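ArtJ (Geobacillus stearothermophilus, PDB 2PVU) binds arginine, lysine and histidine and probably delivers them to its cognate ATP-binding cassette transporter for uptake. Local coordinates at residues 42-47 against 100-105; 50-55 against 194-199; 72-77 against 238-243; 124-129 against 223-228; 152-157 against 172-177. One frame throughout, in Å; residues are numbered along the deposited sequence. Where two conformers were deposited one is given.

Overall arrangement
The bound lysine lies where contacts 2, 4 and 5 meet. Contact 2 supplies Phe52 and Asp196, contact 4 Tyr226, and contact 5 Gln153, Thr156 and Thr157. Contacts 2 and 4 have centres 12 Å apart and join where Asp196 OD2 and Tyr226 OH pair at 2.5 Å. Contacts 4 and 5 meet through Glu224 OE1 and Thr157 OG1, 2.7 Å apart. Contact 1 joins two parallel strands and contact 3 two helices. These two contacts, centres 13 Å apart, touch through Met103, Met75 and Val240. Met228 of contact 4 reaches both of them. Contacts 3 and 5 lie on opposite sides of the chain's centre, their centres 30 Å apart.

Contact 1 of 5, residues 42-47 against 100-105; sequences KKVVVG and EVDMGI
Asp102 turns its CG anti to its own carbonyl carbon (chi1 -63°), which sends the carboxylate to the backbone of Val45. Val45 N donates to Asp102 OD2 at 2.9 Å in a nearly straight bond of 171°. The oxygen is met on its anti side, somewhat out of the carboxylate plane. Asp102 N returns a bond to Val45 O at 2.8 Å, so one residue grips both polar atoms of Val45. A water also donates to Asp102 OD2 and to Lys43 O. Beyond this point the two segments pair as parallel strands. Gly47 N donates to Met103 O at 2.9 Å, and Ile105 N to Gly47 O at 3.2 Å. Val101 CG1 lies 3.6 Å from Gly47 N, over backbone that carries no side chain. On the face of Val46 and Met103 the two side chains run side by side, with Val46 CG2 4.1 Å from Met103 SD. Strand 44-48 is the middle strand of a three-stranded parallel sheet. Strand 103-104 flanks it here and strand 82-86 pairs with it on its other edge. Helix 66-78 packs on Val46 and Met103 through Leu71, and Met228 and Phe230 of strand 224-231 touch Met103.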
# COMPACT_ATOMS: atom_id res chain seq x y z
N LYS A 42 7.13 -16.39 21.60
CA LYS A 42 7.17 -14.97 21.26
C LYS A 42 6.30 -14.85 20.03
O LYS A 42 6.07 -15.83 19.32
CB LYS A 42 8.60 -14.45 21.02
CG LYS A 42 9.32 -14.96 19.77
CD LYS A 42 10.61 -14.17 19.48
CE LYS A 42 11.21 -14.61 18.16
NZ LYS A 42 12.64 -14.24 17.93
N LYS A 43 5.77 -13.66 19.82
CA LYS A 43 4.87 -13.41 18.74
C LYS A 43 5.69 -12.95 17.55
O LYS A 43 6.73 -12.29 17.70
CB LYS A 43 3.89 -12.30 19.14
CG LYS A 43 2.89 -12.71 20.27
CD LYS A 43 2.05 -11.49 20.67
CE LYS A 43 0.86 -11.75 21.64
NZ LYS A 43 0.78 -13.16 22.05
N VAL A 44 5.17 -13.22 16.37
CA VAL A 44 5.70 -12.59 15.18
C VAL A 44 5.41 -11.08 15.25
O VAL A 44 4.29 -10.66 15.55
CB VAL A 44 5.03 -13.15 13.89
CG1 VAL A 44 5.60 -12.44 12.66
CG2 VAL A 44 5.27 -14.66 13.82
N VAL A 45 6.43 -10.28 14.97
CA VAL A 45 6.28 -8.83 15.02
C VAL A 45 6.02 -8.37 13.61
O VAL A 45 6.91 -8.44 12.73
CB VAL A 45 7.54 -8.13 15.59
CG1 VAL A 45 7.37 -6.62 15.60
CG2 VAL A 45 7.83 -8.67 17.00
N VAL A 46 4.82 -7.81 13.39
CA VAL A 46 4.43 -7.39 12.04
C VAL A 46 4.34 -5.86 12.02
O VAL A 46 3.63 -5.29 12.83
CB VAL A 46 3.05 -7.99 11.59
CG1 VAL A 46 2.79 -7.64 10.10
CG2 VAL A 46 2.98 -9.49 11.82
N GLY A 47 5.09 -5.20 11.14
CA GLY A 47 5.02 -3.73 11.01
C GLY A 47 4.14 -3.24 9.88
O GLY A 47 3.93 -3.94 8.88
N GLU A 100 14.39 -6.37 13.32
CA GLU A 100 13.61 -6.01 14.50
C GLU A 100 12.12 -6.27 14.27
O GLU A 100 11.37 -6.58 15.22
CB GLU A 100 13.84 -4.54 14.92
CG GLU A 100 13.31 -4.31 16.34
CD GLU A 100 13.65 -2.96 16.91
OE1 GLU A 100 14.21 -2.10 16.18
OE2 GLU A 100 13.33 -2.76 18.10
N VAL A 101 11.68 -6.16 13.02
CA VAL A 101 10.35 -6.54 12.64
C VAL A 101 10.49 -7.80 11.78
O VAL A 101 11.43 -7.90 10.96
CB VAL A 101 9.70 -5.33 11.92
CG1 VAL A 101 8.61 -5.72 11.03
CG2 VAL A 101 9.26 -4.29 12.94
N ASP A 102 9.60 -8.78 11.99
CA ASP A 102 9.71 -10.08 11.32
C ASP A 102 9.01 -10.11 9.94
O ASP A 102 9.27 -11.00 9.12
CB ASP A 102 9.08 -11.16 12.18
CG ASP A 102 9.81 -11.34 13.50
OD1 ASP A 102 11.06 -11.38 13.49
OD2 ASP A 102 9.13 -11.36 14.53
N MET A 103 8.10 -9.17 9.74
CA MET A 103 7.13 -9.24 8.64
C MET A 103 6.51 -7.87 8.50
O MET A 103 6.42 -7.11 9.49
CB MET A 103 6.02 -10.23 9.04
CG MET A 103 5.02 -10.52 7.94
SD MET A 103 3.88 -11.78 8.53
CE MET A 103 2.76 -11.77 7.14
N GLY A 104 6.07 -7.55 7.28
CA GLY A 104 5.32 -6.32 7.07
C GLY A 104 4.11 -6.56 6.20
O GLY A 104 4.11 -7.44 5.33
N ILE A 105 3.08 -5.75 6.40
CA ILE A 105 1.94 -5.69 5.46
C ILE A 105 1.52 -4.22 5.47
O ILE A 105 1.34 -3.64 6.54
CB ILE A 105 0.75 -6.69 5.78
CG1 ILE A 105 -0.22 -6.80 4.57
CG2 ILE A 105 0.04 -6.35 7.05
CD1 ILE A 105 -1.39 -7.71 4.78
O HOH W 1 9.10 -12.70 16.76

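Contact 2 of 5, residues 50-55 against 194-199; sequences AAFAPF and ITDNAV. With LYS (lysine), chain E.
Phe52, its CG anti to the backbone N (chi1 -154°), swings its ring between Val199 and the bound lysine. Val199 CG2 sits over the centre of one face, 3.5 Å from the ring centroid and 12° off the normal, a CH-pi contact. The ligand's CE lies over the centre of the opposite face, 3.5 Å above the plane. Asp196 CG meets the ring edge in its plane, 3.7 Å from Phe52 CZ. The same carboxylate takes a hydrogen bond from the ligand's N at Asp196 OD2, 2.8 Å long, and Tyr226 OH also bonds to that oxygen. The ring thus borders both the aliphatic chain of the ligand and the acid that holds its alpha-amino group. Val199 CG2 is shared. It also lies in plane at the edge of the Phe55 ring, 3.9 Å from Phe55 CD2, and 3.4 Å from Ala53 O. Ala198 CB approaches Phe55 CZ obliquely at 3.7 Å. A water donates to both Ala53 O and Val199 O. The loop 50-55, with a cis peptide before Pro54, here meets the junction of strand 192-196 and helix 197-206. Thr178 of helix 178-186 touches Phe52, while Phe261 of helix 252-261 covers Pro54, Phe55 and Ala198.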
# COMPACT_ATOMS: atom_id res chain seq x y z
N ALA A 50 0.28 2.74 9.33
CA ALA A 50 -1.19 2.81 9.34
C ALA A 50 -1.66 4.24 9.07
O ALA A 50 -2.24 4.87 9.95
CB ALA A 50 -1.78 2.34 10.66
N ALA A 51 -1.44 4.68 7.83
CA ALA A 51 -1.90 5.98 7.34
C ALA A 51 -2.23 5.84 5.87
O ALA A 51 -1.75 6.64 5.01
CB ALA A 51 -0.80 7.08 7.59
N PHE A 52 -2.99 4.78 5.53
CA PHE A 52 -3.13 4.35 4.10
C PHE A 52 -4.48 3.63 3.94
O PHE A 52 -4.57 2.46 3.51
CB PHE A 52 -1.94 3.43 3.73
CG PHE A 52 -1.60 3.40 2.26
CD1 PHE A 52 -1.69 2.21 1.55
CD2 PHE A 52 -1.20 4.58 1.59
CE1 PHE A 52 -1.35 2.15 0.18
CE2 PHE A 52 -0.87 4.55 0.22
CZ PHE A 52 -0.95 3.32 -0.49
N ALA A 53 -5.54 4.35 4.30
CA ALA A 53 -6.90 3.82 4.13
C ALA A 53 -7.14 3.54 2.65
O ALA A 53 -6.80 4.38 1.81
CB ALA A 53 -7.95 4.80 4.67
N PRO A 54 -7.80 2.41 2.30
CA PRO A 54 -8.50 1.47 3.18
C PRO A 54 -7.67 0.27 3.66
O PRO A 54 -8.21 -0.63 4.30
CB PRO A 54 -9.59 0.94 2.26
CG PRO A 54 -8.92 0.85 0.92
CD PRO A 54 -7.94 2.05 0.88
N PHE A 55 -6.38 0.25 3.35
CA PHE A 55 -5.54 -0.92 3.67
C PHE A 55 -5.15 -0.99 5.14
O PHE A 55 -5.30 -2.05 5.79
CB PHE A 55 -4.31 -0.93 2.74
CG PHE A 55 -4.71 -1.09 1.29
CD1 PHE A 55 -5.12 -2.33 0.82
CD2 PHE A 55 -4.75 0.02 0.44
CE1 PHE A 55 -5.59 -2.51 -0.52
CE2 PHE A 55 -5.16 -0.13 -0.91
CZ PHE A 55 -5.61 -1.40 -1.38
N ILE A 194 0.57 11.52 -6.70
CA ILE A 194 0.52 10.20 -7.35
C ILE A 194 0.51 9.19 -6.22
O ILE A 194 1.42 9.17 -5.37
CB ILE A 194 1.67 9.96 -8.33
CG1 ILE A 194 1.61 10.98 -9.48
CG2 ILE A 194 1.62 8.51 -8.90
CD1 ILE A 194 2.83 10.94 -10.43
N THR A 195 -0.54 8.38 -6.19
CA THR A 195 -0.69 7.33 -5.17
C THR A 195 -1.49 6.15 -5.71
O THR A 195 -1.88 6.16 -6.86
CB THR A 195 -1.28 7.88 -3.85
OG1 THR A 195 -1.10 6.90 -2.80
CG2 THR A 195 -2.77 8.25 -4.01
N ASP A 196 -1.78 5.18 -4.84
CA ASP A 196 -2.40 3.92 -5.28
C ASP A 196 -3.88 4.11 -5.54
O ASP A 196 -4.54 4.87 -4.82
CB ASP A 196 -2.18 2.83 -4.21
CG ASP A 196 -0.72 2.40 -4.09
OD1 ASP A 196 0.16 3.25 -4.25
OD2 ASP A 196 -0.42 1.22 -3.78
N ASN A 197 -4.39 3.38 -6.54
CA ASN A 197 -5.75 3.57 -7.00
C ASN A 197 -6.81 3.44 -5.90
O ASN A 197 -7.71 4.27 -5.86
CB ASN A 197 -6.10 2.65 -8.19
CG ASN A 197 -6.07 1.18 -7.81
OD1 ASN A 197 -5.04 0.66 -7.42
ND2 ASN A 197 -7.21 0.52 -7.90
N ALA A 198 -6.72 2.41 -5.04
CA ALA A 198 -7.83 2.22 -4.06
C ALA A 198 -7.78 3.28 -2.98
O ALA A 198 -8.81 3.66 -2.42
CB ALA A 198 -7.77 0.79 -3.43
N VAL A 199 -6.57 3.78 -2.70
CA VAL A 199 -6.38 4.84 -1.71
C VAL A 199 -6.96 6.16 -2.24
O VAL A 199 -7.75 6.82 -1.57
CB VAL A 199 -4.91 5.00 -1.33
CG1 VAL A 199 -4.72 6.23 -0.45
CG2 VAL A 199 -4.44 3.72 -0.60
N LYS E . 2.17 0.41 -3.21
CA LYS E . 3.12 1.57 -3.20
C LYS E . 4.53 1.08 -2.83
O LYS E . 5.48 1.83 -2.89
CB LYS E . 2.67 2.62 -2.18
CG LYS E . 2.58 2.03 -0.75
CD LYS E . 2.62 3.14 0.31
CE LYS E . 2.02 2.62 1.61
NZ LYS E . 2.22 3.65 2.77
OXT LYS E . 4.71 -0.10 -2.43
O HOH W 2 -8.04 6.64 1.13

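Contact 3 of 5, residues 72-77 against 238-243; sequences DAVMKA and AKVDEA
Val74 is the first residue of 72-77 to touch the other helix. Its CG1 stands anti to the backbone N (chi1 165°) and reaches Val240 CG1 and Ala243 CB, both at 3.9 Å. The two valine side chains cross at about a right angle. The backbone of Val74 is also close, with its O 3.2 Å from Ala243 CB. Met75 follows. Its CB starts away from the partner helix, but bends at chi2 and chi3 bring the sulfur back, and Met75 SD lies 4.2 Å from Val240 CG2. Lys76 faces away, and its NZ forms a salt bridge on the syn side of Asp72 OD2 at 2.8 Å. Ala77 points at the other helix and sets its CB 3.8 Å from Ala243 CB. The alpha carbons of these two alanines are only 5.1 Å apart, so small side chains mark the close point. The segment axes approach to 8.4 Å, with their N-to-C directions 112° apart. Met103, Met228 and Phe230 continue the apolar layer around Val240 and Met75. This is plain helix-on-helix packing, joining helix 66-78 to helix 237-249 in this family 3 solute-binding protein, far from the lysine pocket.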
# COMPACT_ATOMS: atom_id res chain seq x y z
N ASP A 72 -4.90 -11.01 9.79
CA ASP A 72 -5.45 -11.86 10.84
C ASP A 72 -5.89 -13.22 10.33
O ASP A 72 -5.64 -14.25 10.96
CB ASP A 72 -6.64 -11.17 11.49
CG ASP A 72 -7.02 -11.82 12.79
OD1 ASP A 72 -6.11 -11.93 13.66
OD2 ASP A 72 -8.17 -12.27 12.91
N ALA A 73 -6.58 -13.23 9.19
CA ALA A 73 -6.95 -14.51 8.55
C ALA A 73 -5.73 -15.35 8.20
O ALA A 73 -5.66 -16.57 8.44
CB ALA A 73 -7.73 -14.22 7.29
N VAL A 74 -4.76 -14.69 7.58
CA VAL A 74 -3.56 -15.39 7.16
C VAL A 74 -2.78 -15.98 8.35
O VAL A 74 -2.46 -17.17 8.36
CB VAL A 74 -2.70 -14.46 6.26
CG1 VAL A 74 -1.32 -14.98 6.12
CG2 VAL A 74 -3.39 -14.29 4.86
N MET A 75 -2.44 -15.16 9.35
CA MET A 75 -1.70 -15.65 10.51
C MET A 75 -2.46 -16.70 11.32
O MET A 75 -1.84 -17.62 11.86
CB MET A 75 -1.29 -14.48 11.40
CG MET A 75 -0.40 -13.43 10.65
SD MET A 75 1.13 -14.02 9.89
CE MET A 75 2.21 -13.76 11.29
N LYS A 76 -3.78 -16.61 11.37
CA LYS A 76 -4.57 -17.65 12.01
C LYS A 76 -4.50 -18.98 11.25
O LYS A 76 -4.32 -20.05 11.87
CB LYS A 76 -6.01 -17.19 12.27
CG LYS A 76 -6.09 -16.22 13.45
CD LYS A 76 -7.47 -15.62 13.70
CE LYS A 76 -7.48 -14.87 15.04
NZ LYS A 76 -8.64 -13.93 15.17
N ALA A 77 -4.60 -18.91 9.92
CA ALA A 77 -4.48 -20.10 9.06
C ALA A 77 -3.08 -20.70 9.18
O ALA A 77 -2.90 -21.92 9.09
CB ALA A 77 -4.83 -19.75 7.60
N ALA A 238 7.08 -19.28 3.71
CA ALA A 238 6.42 -20.49 3.23
C ALA A 238 5.05 -20.68 3.92
O ALA A 238 4.06 -21.00 3.26
CB ALA A 238 7.35 -21.76 3.40
N LYS A 239 5.01 -20.51 5.24
CA LYS A 239 3.78 -20.62 6.04
C LYS A 239 2.75 -19.57 5.64
O LYS A 239 1.56 -19.87 5.52
CB LYS A 239 4.10 -20.50 7.54
CG LYS A 239 4.57 -21.82 8.12
CD LYS A 239 4.79 -21.71 9.65
CE LYS A 239 5.19 -23.03 10.20
NZ LYS A 239 5.33 -23.04 11.72
N VAL A 240 3.21 -18.35 5.40
CA VAL A 240 2.33 -17.27 4.99
C VAL A 240 1.79 -17.58 3.57
O VAL A 240 0.60 -17.41 3.33
CB VAL A 240 3.00 -15.87 5.11
CG1 VAL A 240 2.16 -14.78 4.38
CG2 VAL A 240 3.18 -15.48 6.59
N ASP A 241 2.65 -18.02 2.64
CA ASP A 241 2.16 -18.39 1.28
C ASP A 241 1.09 -19.48 1.31
O ASP A 241 0.08 -19.40 0.61
CB ASP A 241 3.34 -18.81 0.36
CG ASP A 241 4.13 -17.62 -0.13
OD1 ASP A 241 3.58 -16.50 -0.03
OD2 ASP A 241 5.27 -17.81 -0.65
N GLU A 242 1.30 -20.51 2.13
CA GLU A 242 0.32 -21.59 2.22
C GLU A 242 -0.98 -21.06 2.87
O GLU A 242 -2.08 -21.41 2.43
CB GLU A 242 0.89 -22.79 3.00
CG GLU A 242 -0.11 -23.92 3.30
CD GLU A 242 -0.60 -24.64 2.04
OE1 GLU A 242 -0.01 -24.46 0.95
OE2 GLU A 242 -1.58 -25.42 2.17
N ALA A 243 -0.84 -20.22 3.90
CA ALA A 243 -2.01 -19.69 4.61
C ALA A 243 -2.83 -18.78 3.68
O ALA A 243 -4.08 -18.79 3.71
CB ALA A 243 -1.57 -18.90 5.81

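Contact 4 of 5, residues 124-129 against 223-228; sequences YFEATQ and SEYYGM. With SO4 (sulfate ion), chain C.
Tyr124 lays one ring face against the CB of Tyr226, 3.9 Å from the ring centroid. Its chi1 of 71° puts CG between the backbone N and the carbonyl carbon, which brings the ring across the partner strand. The edge of this ring meets the backbone at Gly227 and Met228. A water donates to Tyr124 OH and Gly227 O, and Asp67 also bonds that hydroxyl. Phe125 and Tyr226 point the same way. Their planes are only 13° apart but slid so far that the rings barely overlap, and Phe125 CB meets Tyr226 CD2 at 3.6 Å. Ala127 CB lies obliquely to the Tyr226 ring, 3.6 Å from Tyr226 CZ. Glu126 has two modelled conformers; in one, its extended chain sets CG over the Tyr225 ring, a less certain contact. The backbones pair antiparallel: Ala127 N donates to Glu224 O at 2.7 Å, and Glu224 N to Ala127 O at 2.8 Å. Gln129 bends at chi2 (-50°) and brings NE2 to the syn side of Glu224 OE2 at 3.1 Å, tilted from the carboxylate plane. A water links Gln129 N to the same oxygen. Gln129 NE2 also bonds Asp196, while Glu224 OE1 takes bonds from Thr109 and Thr157. This network ties Glu224 to residues of the lysine pocket and would probably stabilise its negative charge.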
# COMPACT_ATOMS: atom_id res chain seq x y z
N TYR A 124 -1.23 -10.62 -3.20
CA TYR A 124 -2.58 -10.70 -2.64
C TYR A 124 -3.49 -9.58 -3.12
O TYR A 124 -4.63 -9.48 -2.66
CB TYR A 124 -2.53 -10.73 -1.09
CG TYR A 124 -2.12 -9.40 -0.42
CD1 TYR A 124 -3.04 -8.35 -0.27
CD2 TYR A 124 -0.82 -9.20 0.03
CE1 TYR A 124 -2.66 -7.09 0.34
CE2 TYR A 124 -0.41 -7.96 0.62
CZ TYR A 124 -1.32 -6.94 0.78
OH TYR A 124 -0.91 -5.75 1.37
N PHE A 125 -3.03 -8.70 -3.99
CA PHE A 125 -3.88 -7.57 -4.47
C PHE A 125 -3.25 -7.04 -5.74
O PHE A 125 -2.04 -7.13 -5.88
CB PHE A 125 -3.87 -6.45 -3.40
CG PHE A 125 -5.12 -5.61 -3.38
CD1 PHE A 125 -6.23 -6.05 -2.67
CD2 PHE A 125 -5.18 -4.41 -4.09
CE1 PHE A 125 -7.43 -5.26 -2.66
CE2 PHE A 125 -6.35 -3.62 -4.07
CZ PHE A 125 -7.48 -4.07 -3.35
N GLU A 126 -4.06 -6.49 -6.65
CA GLU A 126 -3.50 -5.81 -7.82
C GLU A 126 -3.94 -4.36 -7.79
O GLU A 126 -5.11 -4.04 -7.44
CB GLU A 126 -3.88 -6.45 -9.17
CG GLU A 126 -3.08 -5.85 -10.36
CD GLU A 126 -3.48 -6.40 -11.75
OE1 GLU A 126 -4.41 -7.21 -11.83
OE2 GLU A 126 -2.84 -6.00 -12.76
N ALA A 127 -3.01 -3.49 -8.14
CA ALA A 127 -3.23 -2.04 -8.04
C ALA A 127 -2.51 -1.29 -9.16
O ALA A 127 -1.79 -1.89 -9.95
CB ALA A 127 -2.70 -1.56 -6.65
N THR A 128 -2.70 0.04 -9.20
CA THR A 128 -1.93 0.85 -10.11
C THR A 128 -1.83 2.25 -9.47
O THR A 128 -2.65 2.61 -8.64
CB THR A 128 -2.62 0.96 -11.51
OG1 THR A 128 -1.82 1.77 -12.36
CG2 THR A 128 -4.02 1.57 -11.40
N GLN A 129 -0.81 2.99 -9.86
CA GLN A 129 -0.74 4.40 -9.47
C GLN A 129 -1.82 5.15 -10.27
O GLN A 129 -2.15 4.78 -11.40
CB GLN A 129 0.63 5.00 -9.79
CG GLN A 129 1.76 4.44 -9.01
CD GLN A 129 1.47 4.43 -7.51
OE1 GLN A 129 1.45 5.48 -6.83
NE2 GLN A 129 1.23 3.25 -6.99
N SER A 223 0.85 -2.02 -14.03
CA SER A 223 0.17 -2.91 -13.07
C SER A 223 1.11 -3.19 -11.93
O SER A 223 2.32 -3.35 -12.13
CB SER A 223 -0.20 -4.21 -13.78
OG SER A 223 -1.14 -3.85 -14.78
N GLU A 224 0.56 -3.23 -10.72
CA GLU A 224 1.37 -3.48 -9.51
C GLU A 224 0.68 -4.55 -8.70
O GLU A 224 -0.56 -4.58 -8.68
CB GLU A 224 1.45 -2.19 -8.64
CG GLU A 224 2.33 -1.12 -9.31
CD GLU A 224 2.53 0.14 -8.46
OE1 GLU A 224 2.73 0.09 -7.22
OE2 GLU A 224 2.46 1.23 -9.07
N TYR A 225 1.46 -5.39 -8.00
CA TYR A 225 0.84 -6.42 -7.13
C TYR A 225 1.35 -6.24 -5.73
O TYR A 225 2.54 -6.11 -5.58
CB TYR A 225 1.23 -7.81 -7.66
CG TYR A 225 0.62 -8.04 -9.03
CD1 TYR A 225 -0.62 -8.63 -9.14
CD2 TYR A 225 1.29 -7.62 -10.19
CE1 TYR A 225 -1.21 -8.86 -10.41
CE2 TYR A 225 0.72 -7.82 -11.46
CZ TYR A 225 -0.54 -8.43 -11.55
OH TYR A 225 -1.11 -8.66 -12.78
N TYR A 226 0.47 -6.27 -4.70
CA TYR A 226 0.95 -6.13 -3.33
C TYR A 226 1.37 -7.50 -2.79
O TYR A 226 0.76 -8.52 -3.17
CB TYR A 226 -0.14 -5.63 -2.39
CG TYR A 226 -0.65 -4.27 -2.70
CD1 TYR A 226 0.07 -3.38 -3.51
CD2 TYR A 226 -1.82 -3.85 -2.10
CE1 TYR A 226 -0.44 -2.08 -3.77
CE2 TYR A 226 -2.32 -2.55 -2.31
CZ TYR A 226 -1.66 -1.71 -3.16
OH TYR A 226 -2.22 -0.46 -3.33
N GLY A 227 2.43 -7.52 -1.98
CA GLY A 227 2.85 -8.74 -1.25
C GLY A 227 3.08 -8.38 0.21
O GLY A 227 3.35 -7.22 0.55
N MET A 228 2.93 -9.37 1.10
CA MET A 228 3.45 -9.25 2.47
C MET A 228 4.96 -9.31 2.30
O MET A 228 5.44 -9.87 1.33
CB MET A 228 2.88 -10.38 3.33
CG MET A 228 1.43 -10.05 3.75
SD MET A 228 0.57 -11.49 4.34
CE MET A 228 0.01 -12.26 2.84
S SO4 C . -8.32 -7.60 -6.89
O1 SO4 C . -8.95 -7.14 -5.67
O2 SO4 C . -7.44 -6.45 -7.28
O3 SO4 C . -9.42 -7.89 -7.85
O4 SO4 C . -7.53 -8.83 -6.58
O HOH W 3 1.69 -5.27 1.91
O HOH W 4 1.62 1.92 -11.32

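Contact 5 of 5, residues 152-157 against 172-177; sequences VQNATT and IKKFET. With LYS (lysine), chain E.
Gln153 reaches out of a parallel strand pair and uses both ends of its amide at once. Its side chain is extended, with CG anti to the backbone N (chi1 179°), and this carries the amide past the strand to the bound lysine. Gln153 OE1 accepts a hydrogen bond from the ligand's NZ at 2.8 Å. Gln153 NE2 donates to Glu176 O at 2.9 Å. That donor stands above the carbonyl plane, 43° out of it. NE2 also bonds Asp49, and OE1 bonds Thr178 OG1, so the rotation of the amide is well fixed. Behind it the strands pair in parallel. Val152 N donates to Lys173 O, Phe175 N to Val152 O, and Asn154 N to Phe175 O, the last at 2.8 Å and nearly straight. Val152 CG2 packs on Ile172 CG2 at 3.9 Å. The aliphatic part of Lys174 passes Asn154, whose OD1 lies 3.7 Å from Lys174 CD. The Asn154 amide nitrogen is held by Asp90. Past the strand, Thr156 OG1 bonds Gln153 O at 2.7 Å and caps helix 157-166, with Gln159 N as its partner. Thr157 N donates to the ligand's O at 2.9 Å. Strands 150-153 and 172-175 with helix 157-166 between them form a beta-alpha-beta unit. The end of the first strand and the start of the helix thus serve the two ends of the ligand. A neutral amide oxygen meets the side-chain ammonium, and a backbone N-H at the helix start meets the carboxylate. Arg114 also bonds the ligand, and the helix dipole would probably add one contribution to balancing the carboxylate's charge.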
# COMPACT_ATOMS: atom_id res chain seq x y z
N VAL A 152 4.24 13.01 -3.32
CA VAL A 152 4.27 11.55 -3.21
C VAL A 152 4.68 11.17 -1.80
O VAL A 152 5.29 11.98 -1.08
CB VAL A 152 5.29 10.90 -4.18
CG1 VAL A 152 4.84 11.05 -5.65
CG2 VAL A 152 6.71 11.49 -3.95
N GLN A 153 4.40 9.93 -1.43
CA GLN A 153 4.99 9.40 -0.22
C GLN A 153 6.43 8.94 -0.53
O GLN A 153 6.70 8.36 -1.61
CB GLN A 153 4.16 8.29 0.40
CG GLN A 153 4.80 7.71 1.68
CD GLN A 153 3.90 6.70 2.37
OE1 GLN A 153 2.99 6.14 1.76
NE2 GLN A 153 4.18 6.45 3.64
N ASN A 154 7.34 9.31 0.36
CA ASN A 154 8.77 8.97 0.18
C ASN A 154 8.94 7.47 -0.10
O ASN A 154 8.28 6.65 0.53
CB ASN A 154 9.54 9.28 1.46
CG ASN A 154 11.03 9.14 1.28
OD1 ASN A 154 11.61 9.81 0.43
ND2 ASN A 154 11.65 8.26 2.07
N ALA A 155 9.84 7.13 -1.01
CA ALA A 155 10.21 5.72 -1.22
C ALA A 155 9.02 4.81 -1.56
O ALA A 155 8.90 3.69 -1.05
CB ALA A 155 11.01 5.18 -0.04
N THR A 156 8.17 5.30 -2.49
CA THR A 156 7.05 4.54 -3.02
C THR A 156 7.16 4.40 -4.53
O THR A 156 7.95 5.10 -5.21
CB THR A 156 5.68 5.18 -2.69
OG1 THR A 156 5.63 6.49 -3.27
CG2 THR A 156 5.47 5.31 -1.17
N THR A 157 6.36 3.49 -5.08
CA THR A 157 6.31 3.32 -6.53
C THR A 157 5.66 4.58 -7.16
O THR A 157 5.84 4.82 -8.34
CB THR A 157 5.54 2.06 -6.93
OG1 THR A 157 4.29 2.08 -6.26
CG2 THR A 157 6.28 0.78 -6.50
N ILE A 172 9.29 17.30 -7.28
CA ILE A 172 8.70 16.12 -6.67
C ILE A 172 8.86 16.32 -5.18
O ILE A 172 9.97 16.40 -4.67
CB ILE A 172 9.40 14.84 -7.16
CG1 ILE A 172 9.20 14.72 -8.69
CG2 ILE A 172 8.89 13.61 -6.35
CD1 ILE A 172 9.94 13.55 -9.32
N LYS A 173 7.74 16.47 -4.49
CA LYS A 173 7.78 16.71 -3.06
C LYS A 173 7.45 15.41 -2.34
O LYS A 173 6.44 14.77 -2.63
CB LYS A 173 6.77 17.79 -2.66
CG LYS A 173 6.82 19.08 -3.50
CD LYS A 173 8.07 19.84 -3.20
CE LYS A 173 8.04 21.25 -3.78
NZ LYS A 173 9.44 21.77 -3.66
N LYS A 174 8.29 15.04 -1.38
CA LYS A 174 8.20 13.72 -0.75
C LYS A 174 7.76 13.86 0.70
O LYS A 174 8.32 14.71 1.44
CB LYS A 174 9.55 13.00 -0.82
CG LYS A 174 10.10 12.77 -2.22
CD LYS A 174 11.58 12.43 -2.14
CE LYS A 174 12.22 12.23 -3.50
NZ LYS A 174 12.11 13.41 -4.39
N PHE A 175 6.78 13.04 1.12
CA PHE A 175 6.24 13.10 2.48
C PHE A 175 6.30 11.74 3.18
O PHE A 175 6.29 10.72 2.51
CB PHE A 175 4.80 13.62 2.43
CG PHE A 175 4.71 14.94 1.71
CD1 PHE A 175 5.13 16.11 2.33
CD2 PHE A 175 4.36 14.99 0.38
CE1 PHE A 175 5.09 17.32 1.65
CE2 PHE A 175 4.31 16.19 -0.33
CZ PHE A 175 4.71 17.36 0.33
N GLU A 176 6.36 11.74 4.51
CA GLU A 176 6.54 10.45 5.22
C GLU A 176 5.27 9.62 5.24
O GLU A 176 5.35 8.39 5.43
CB GLU A 176 7.06 10.71 6.66
CG GLU A 176 7.29 9.45 7.49
CD GLU A 176 8.21 8.44 6.83
OE1 GLU A 176 9.13 8.82 6.04
OE2 GLU A 176 8.01 7.25 7.15
N THR A 177 4.11 10.26 5.06
CA THR A 177 2.82 9.53 4.86
C THR A 177 2.12 10.01 3.60
O THR A 177 2.28 11.19 3.20
CB THR A 177 1.87 9.69 6.04
OG1 THR A 177 1.52 11.07 6.20
CG2 THR A 177 2.50 9.18 7.34
N LYS E . 2.17 0.41 -3.21
CA LYS E . 3.12 1.57 -3.20
C LYS E . 4.53 1.08 -2.83
O LYS E . 5.48 1.83 -2.89
CB LYS E . 2.67 2.62 -2.18
CG LYS E . 2.58 2.03 -0.75
CD LYS E . 2.62 3.14 0.31
CE LYS E . 2.02 2.62 1.61
NZ LYS E . 2.22 3.65 2.77
OXT LYS E . 4.71 -0.10 -2.43